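Local coordinates for protein methanogen homoaconitase large subunit (Methanocaldococcus jannaschii, PDB 4KP2) that forms the large subunit of an iron-sulfur hydro-lyase that converts (R)-homocitrate to homoisocitrate through cis-homoaconitate, on the route to 2-oxosuberate, at residues L338-I352 / I370-G384. Residues are numbered along the deposited sequence; the frame is centred on the assembly and turned at random.
Sequences LKGREVHKDVKLIVI and IFVKAGAMICTPGCG
Val351 lays its CG1 methyl over one face of the Phe371 ring, 4.0 Å from CG1 to the ring centroid, a CH-pi contact offset toward the rim. It joins strand 348-351 to the second helix, 367-374, of a beta-alpha-beta crossover: the strand leads through helices 356-363 and 367-374 to the parallel strand 377-378, at the edge, within this chain, of the parallel sheet of an alpha-beta-alpha sandwich. With CG1 anti to the backbone N (chi1 179°), Val351 turns its other methyl, CG2, to Ala376 CB. At the ring's edge, in its plane, Leu338 CD2 lies 3.5 Å from Phe371 CD1, while Leu331 and Ala335 of helix 328-338 also touch Phe371. Were Phe371 an alanine, a gap would probably open between helix and sheet, leaving Val351 CG1 and Leu338 CD2 without their shared partner. The small Ala374 lets the loop pass close by: its CB is 3.7 Å from Leu338 CD2, and its carbonyl O takes a nearly straight bond from Val343 N (175° at the hydrogen). Gly375, whose positive phi suits glycine, ends the helix as C-prime of a Schellman motif and turns the chain into the strand. There Met377 N donates to Leu349 O (2.6 Å), and Val351 N donates to Met377 O (3.2 Å). Met377, bent at chi3 (-69°), brings its flexible thioether end back so that CE meets Ile350 CG1. Beyond the strands, Ile352 fills the bend leading to Cys383, a predicted [4Fe-4S] cluster ligand: Ile352 CG1 packs on Cys379 CB, and Ile352 CD1 lies 3.3 Å from Gly384 O.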
loop_
_atom_site.group_PDB
_atom_site.type_symbol
_atom_site.label_atom_id
_atom_site.label_comp_id
_atom_site.label_asym_id
_atom_site.label_seq_id
_atom_site.Cartn_x
_atom_site.Cartn_y
_atom_site.Cartn_z
ATOM N N LEU A 338 -13.073 -13.684 8.652
ATOM C CA LEU A 338 -11.924 -13.039 9.274
ATOM C C LEU A 338 -12.376 -12.226 10.478
ATOM O O LEU A 338 -11.564 -11.606 11.166
ATOM C CB LEU A 338 -11.222 -12.128 8.270
ATOM C CG LEU A 338 -9.694 -12.114 8.308
ATOM C CD1 LEU A 338 -9.139 -13.397 7.714
ATOM C CD2 LEU A 338 -9.159 -10.902 7.570
ATOM N N LYS A 339 -13.681 -12.238 10.722
ATOM C CA LYS A 339 -14.279 -11.449 11.788
ATOM C C LYS A 339 -13.957 -12.032 13.158
ATOM O O LYS A 339 -14.276 -13.186 13.444
ATOM C CB LYS A 339 -15.793 -11.372 11.589
ATOM C CG LYS A 339 -16.432 -10.089 12.085
ATOM C CD LYS A 339 -17.707 -9.794 11.306
ATOM C CE LYS A 339 -18.644 -10.995 11.298
ATOM N NZ LYS A 339 -19.823 -10.775 10.416
ATOM N N GLY A 340 -13.313 -11.228 13.997
ATOM C CA GLY A 340 -12.992 -11.635 15.352
ATOM C C GLY A 340 -11.682 -12.386 15.471
ATOM O O GLY A 340 -11.068 -12.408 16.537
ATOM N N ARG A 341 -11.251 -13.003 14.377
ATOM C CA ARG A 341 -10.032 -13.801 14.381
ATOM C C ARG A 341 -8.813 -12.973 13.993
ATOM O O ARG A 341 -8.934 -11.807 13.617
ATOM C CB ARG A 341 -10.173 -14.989 13.428
ATOM C CG ARG A 341 -11.343 -15.903 13.742
ATOM C CD ARG A 341 -11.128 -16.646 15.050
ATOM N NE ARG A 341 -9.949 -17.507 15.000
ATOM C CZ ARG A 341 -9.956 -18.757 14.550
ATOM N NH1 ARG A 341 -11.081 -19.296 14.105
ATOM N NH2 ARG A 341 -8.836 -19.468 14.541
ATOM N N GLU A 342 -7.638 -13.586 14.089
ATOM C CA GLU A 342 -6.399 -12.948 13.669
ATOM C C GLU A 342 -5.706 -13.822 12.634
ATOM O O GLU A 342 -5.891 -15.039 12.616
ATOM C CB GLU A 342 -5.473 -12.726 14.865
ATOM C CG GLU A 342 -6.073 -11.883 15.976
ATOM C CD GLU A 342 -5.124 -11.698 17.143
ATOM O OE1 GLU A 342 -3.908 -11.927 16.965
ATOM O OE2 GLU A 342 -5.595 -11.327 18.239
ATOM N N VAL A 343 -4.910 -13.199 11.773
ATOM C CA VAL A 343 -4.174 -13.934 10.753
ATOM C C VAL A 343 -3.083 -14.777 11.404
ATOM O O VAL A 343 -2.374 -14.304 12.291
ATOM C CB VAL A 343 -3.548 -12.984 9.715
ATOM C CG1 VAL A 343 -2.816 -13.773 8.641
ATOM C CG2 VAL A 343 -4.619 -12.106 9.091
ATOM N N HIS A 344 -2.966 -16.027 10.963
ATOM C CA HIS A 344 -1.963 -16.950 11.485
ATOM C C HIS A 344 -0.559 -16.356 11.384
ATOM O O HIS A 344 -0.254 -15.613 10.450
ATOM C CB HIS A 344 -2.047 -18.284 10.745
ATOM C CG HIS A 344 -1.169 -19.354 11.314
ATOM N ND1 HIS A 344 0.179 -19.441 11.032
ATOM C CD2 HIS A 344 -1.449 -20.391 12.136
ATOM C CE1 HIS A 344 0.689 -20.481 11.664
ATOM N NE2 HIS A 344 -0.276 -21.076 12.340
ATOM N N LYS A 345 0.287 -16.691 12.354
ATOM C CA LYS A 345 1.586 -16.043 12.528
ATOM C C LYS A 345 2.516 -16.131 11.317
ATOM O O LYS A 345 3.134 -15.139 10.931
ATOM C CB LYS A 345 2.293 -16.605 13.764
ATOM C CG LYS A 345 3.653 -15.985 14.037
ATOM C CD LYS A 345 4.300 -16.598 15.267
ATOM C CE LYS A 345 4.446 -18.105 15.118
ATOM N NZ LYS A 345 5.272 -18.471 13.934
ATOM N N ASP A 346 2.608 -17.314 10.722
ATOM C CA ASP A 346 3.571 -17.552 9.651
ATOM C C ASP A 346 3.060 -17.165 8.264
ATOM O O ASP A 346 3.683 -17.495 7.255
ATOM C CB ASP A 346 4.023 -19.014 9.659
ATOM C CG ASP A 346 4.776 -19.382 10.921
ATOM O OD1 ASP A 346 5.613 -18.571 11.372
ATOM O OD2 ASP A 346 4.527 -20.479 11.464
ATOM N N VAL A 347 1.933 -16.463 8.218
ATOM C CA VAL A 347 1.373 -16.011 6.948
ATOM C C VAL A 347 0.975 -14.537 6.991
ATOM O O VAL A 347 0.309 -14.085 7.922
ATOM C CB VAL A 347 0.175 -16.887 6.504
ATOM C CG1 VAL A 347 -0.548 -17.444 7.709
ATOM C CG2 VAL A 347 -0.779 -16.105 5.605
ATOM N N LYS A 348 1.404 -13.792 5.976
ATOM C CA LYS A 348 1.074 -12.379 5.855
ATOM C C LYS A 348 -0.097 -12.176 4.899
ATOM O O LYS A 348 -0.073 -12.645 3.761
ATOM C CB LYS A 348 2.298 -11.589 5.388
ATOM C CG LYS A 348 3.071 -12.263 4.269
ATOM C CD LYS A 348 4.450 -11.652 4.102
ATOM C CE LYS A 348 5.266 -12.424 3.081
ATOM N NZ LYS A 348 6.668 -11.935 3.009
ATOM N N LEU A 349 -1.126 -11.479 5.370
ATOM C CA LEU A 349 -2.325 -11.252 4.572
ATOM C C LEU A 349 -2.308 -9.881 3.904
ATOM O O LEU A 349 -2.066 -8.864 4.552
ATOM C CB LEU A 349 -3.576 -11.396 5.441
ATOM C CG LEU A 349 -4.912 -11.076 4.772
ATOM C CD1 LEU A 349 -5.145 -11.976 3.573
ATOM C CD2 LEU A 349 -6.045 -11.216 5.771
ATOM N N ILE A 350 -2.570 -9.864 2.600
ATOM C CA ILE A 350 -2.610 -8.622 1.838
ATOM C C ILE A 350 -3.995 -8.405 1.239
ATOM O O ILE A 350 -4.502 -9.252 0.505
ATOM C CB ILE A 350 -1.569 -8.626 0.706
ATOM C CG1 ILE A 350 -0.167 -8.856 1.274
ATOM C CG2 ILE A 350 -1.624 -7.323 -0.075
ATOM C CD1 ILE A 350 0.911 -8.930 0.219
ATOM N N VAL A 351 -4.604 -7.267 1.555
ATOM C CA VAL A 351 -5.940 -6.956 1.061
ATOM C C VAL A 351 -5.952 -5.658 0.260
ATOM O O VAL A 351 -5.562 -4.603 0.763
ATOM C CB VAL A 351 -6.954 -6.842 2.212
ATOM C CG1 VAL A 351 -8.334 -6.505 1.670
ATOM C CG2 VAL A 351 -6.990 -8.131 3.016
ATOM N N ILE A 352 -6.397 -5.744 -0.990
ATOM C CA ILE A 352 -6.472 -4.578 -1.864
ATOM C C ILE A 352 -7.826 -4.500 -2.558
ATOM O O ILE A 352 -8.138 -5.331 -3.409
ATOM C CB ILE A 352 -5.377 -4.609 -2.947
ATOM C CG1 ILE A 352 -3.988 -4.666 -2.311
ATOM C CG2 ILE A 352 -5.497 -3.396 -3.856
ATOM C CD1 ILE A 352 -2.862 -4.682 -3.318
ATOM N N ILE A 370 -12.003 -4.715 10.156
ATOM C CA ILE A 370 -11.870 -6.138 10.442
ATOM C C ILE A 370 -10.573 -6.697 9.863
ATOM O O ILE A 370 -9.910 -7.528 10.485
ATOM C CB ILE A 370 -13.066 -6.932 9.884
ATOM C CG1 ILE A 370 -14.380 -6.364 10.426
ATOM C CG2 ILE A 370 -12.941 -8.407 10.226
ATOM C CD1 ILE A 370 -15.608 -7.070 9.910
ATOM N N PHE A 371 -10.217 -6.234 8.670
ATOM C CA PHE A 371 -8.979 -6.651 8.022
ATOM C C PHE A 371 -7.762 -6.201 8.820
ATOM O O PHE A 371 -6.864 -6.994 9.102
ATOM C CB PHE A 371 -8.901 -6.095 6.598
ATOM C CG PHE A 371 -9.872 -6.730 5.646
ATOM C CD1 PHE A 371 -10.163 -8.081 5.731
ATOM C CD2 PHE A 371 -10.496 -5.974 4.668
ATOM C CE1 PHE A 371 -11.055 -8.670 4.855
ATOM C CE2 PHE A 371 -11.390 -6.556 3.789
ATOM C CZ PHE A 371 -11.671 -7.905 3.882
ATOM N N VAL A 372 -7.738 -4.922 9.182
ATOM C CA VAL A 372 -6.615 -4.350 9.917
ATOM C C VAL A 372 -6.492 -4.955 11.313
ATOM O O VAL A 372 -5.385 -5.213 11.788
ATOM C CB VAL A 372 -6.730 -2.814 10.026
ATOM C CG1 VAL A 372 -5.489 -2.235 10.687
ATOM C CG2 VAL A 372 -6.929 -2.200 8.652
ATOM N N LYS A 373 -7.630 -5.182 11.964
ATOM C CA LYS A 373 -7.646 -5.827 13.275
ATOM C C LYS A 373 -7.048 -7.224 13.192
ATOM O O LYS A 373 -6.304 -7.648 14.077
ATOM C CB LYS A 373 -9.071 -5.909 13.823
ATOM C CG LYS A 373 -9.630 -4.589 14.325
ATOM C CD LYS A 373 -11.115 -4.712 14.621
ATOM C CE LYS A 373 -11.723 -3.367 14.990
ATOM N NZ LYS A 373 -11.138 -2.820 16.246
ATOM N N ALA A 374 -7.374 -7.934 12.116
ATOM C CA ALA A 374 -6.856 -9.278 11.902
ATOM C C ALA A 374 -5.366 -9.243 11.581
ATOM O O ALA A 374 -4.657 -10.229 11.777
ATOM C CB ALA A 374 -7.624 -9.973 10.792
ATOM N N GLY A 375 -4.896 -8.104 11.082
ATOM C CA GLY A 375 -3.483 -7.925 10.802
ATOM C C GLY A 375 -3.150 -7.941 9.324
ATOM O O GLY A 375 -2.020 -8.237 8.937
ATOM N N ALA A 376 -4.135 -7.618 8.494
ATOM C CA ALA A 376 -3.932 -7.590 7.051
ATOM C C ALA A 376 -3.163 -6.342 6.632
ATOM O O ALA A 376 -3.172 -5.331 7.334
ATOM C CB ALA A 376 -5.268 -7.656 6.326
ATOM N N MET A 377 -2.498 -6.422 5.484
ATOM C CA MET A 377 -1.779 -5.278 4.940
ATOM C C MET A 377 -2.575 -4.613 3.824
ATOM O O MET A 377 -2.588 -5.085 2.686
ATOM C CB MET A 377 -0.396 -5.697 4.434
ATOM C CG MET A 377 0.630 -5.894 5.537
ATOM S SD MET A 377 2.279 -6.266 4.913
ATOM C CE MET A 377 2.027 -7.911 4.247
ATOM N N ILE A 378 -3.242 -3.514 4.161
ATOM C CA ILE A 378 -4.052 -2.784 3.197
ATOM C C ILE A 378 -3.174 -1.951 2.271
ATOM O O ILE A 378 -2.270 -1.250 2.725
ATOM C CB ILE A 378 -5.053 -1.856 3.905
ATOM C CG1 ILE A 378 -5.814 -2.623 4.988
ATOM C CG2 ILE A 378 -6.012 -1.235 2.899
ATOM C CD1 ILE A 378 -6.602 -3.803 4.462
ATOM N N CYS A 379 -3.442 -2.031 0.972
ATOM C CA CYS A 379 -2.676 -1.270 -0.007
ATOM C C CYS A 379 -3.585 -0.469 -0.932
ATOM O O CYS A 379 -4.803 -0.641 -0.925
ATOM C CB CYS A 379 -1.767 -2.194 -0.820
ATOM S SG CYS A 379 -0.504 -3.042 0.154
ATOM N N THR A 380 -2.975 0.407 -1.723
ATOM C CA THR A 380 -3.694 1.258 -2.664
ATOM C C THR A 380 -4.481 0.429 -3.675
ATOM O O THR A 380 -3.935 -0.500 -4.275
ATOM C CB THR A 380 -2.717 2.186 -3.416
ATOM O OG1 THR A 380 -2.124 3.106 -2.491
ATOM C CG2 THR A 380 -3.428 2.961 -4.510
ATOM N N PRO A 381 -5.773 0.756 -3.852
ATOM C CA PRO A 381 -6.679 0.078 -4.787
ATOM C C PRO A 381 -6.086 -0.102 -6.184
ATOM O O PRO A 381 -6.086 0.829 -6.989
ATOM C CB PRO A 381 -7.879 1.024 -4.844
ATOM C CG PRO A 381 -7.913 1.644 -3.496
ATOM C CD PRO A 381 -6.472 1.797 -3.075
ATOM N N GLY A 382 -5.589 -1.304 -6.453
ATOM C CA GLY A 382 -5.020 -1.635 -7.745
ATOM C C GLY A 382 -4.887 -3.138 -7.898
ATOM O O GLY A 382 -5.710 -3.895 -7.384
ATOM N N CYS A 383 -3.848 -3.572 -8.602
ATOM C CA CYS A 383 -3.603 -4.997 -8.795
ATOM C C CYS A 383 -2.147 -5.363 -8.518
ATOM O O CYS A 383 -1.267 -5.138 -9.349
ATOM C CB CYS A 383 -4.012 -5.430 -10.206
ATOM S SG CYS A 383 -3.391 -4.371 -11.540
ATOM N N GLY A 384 -1.904 -5.929 -7.340
ATOM C CA GLY A 384 -0.567 -6.332 -6.949
ATOM C C GLY A 384 -0.583 -7.280 -5.764
ATOM O O GLY A 384 -1.442 -7.165 -4.892
#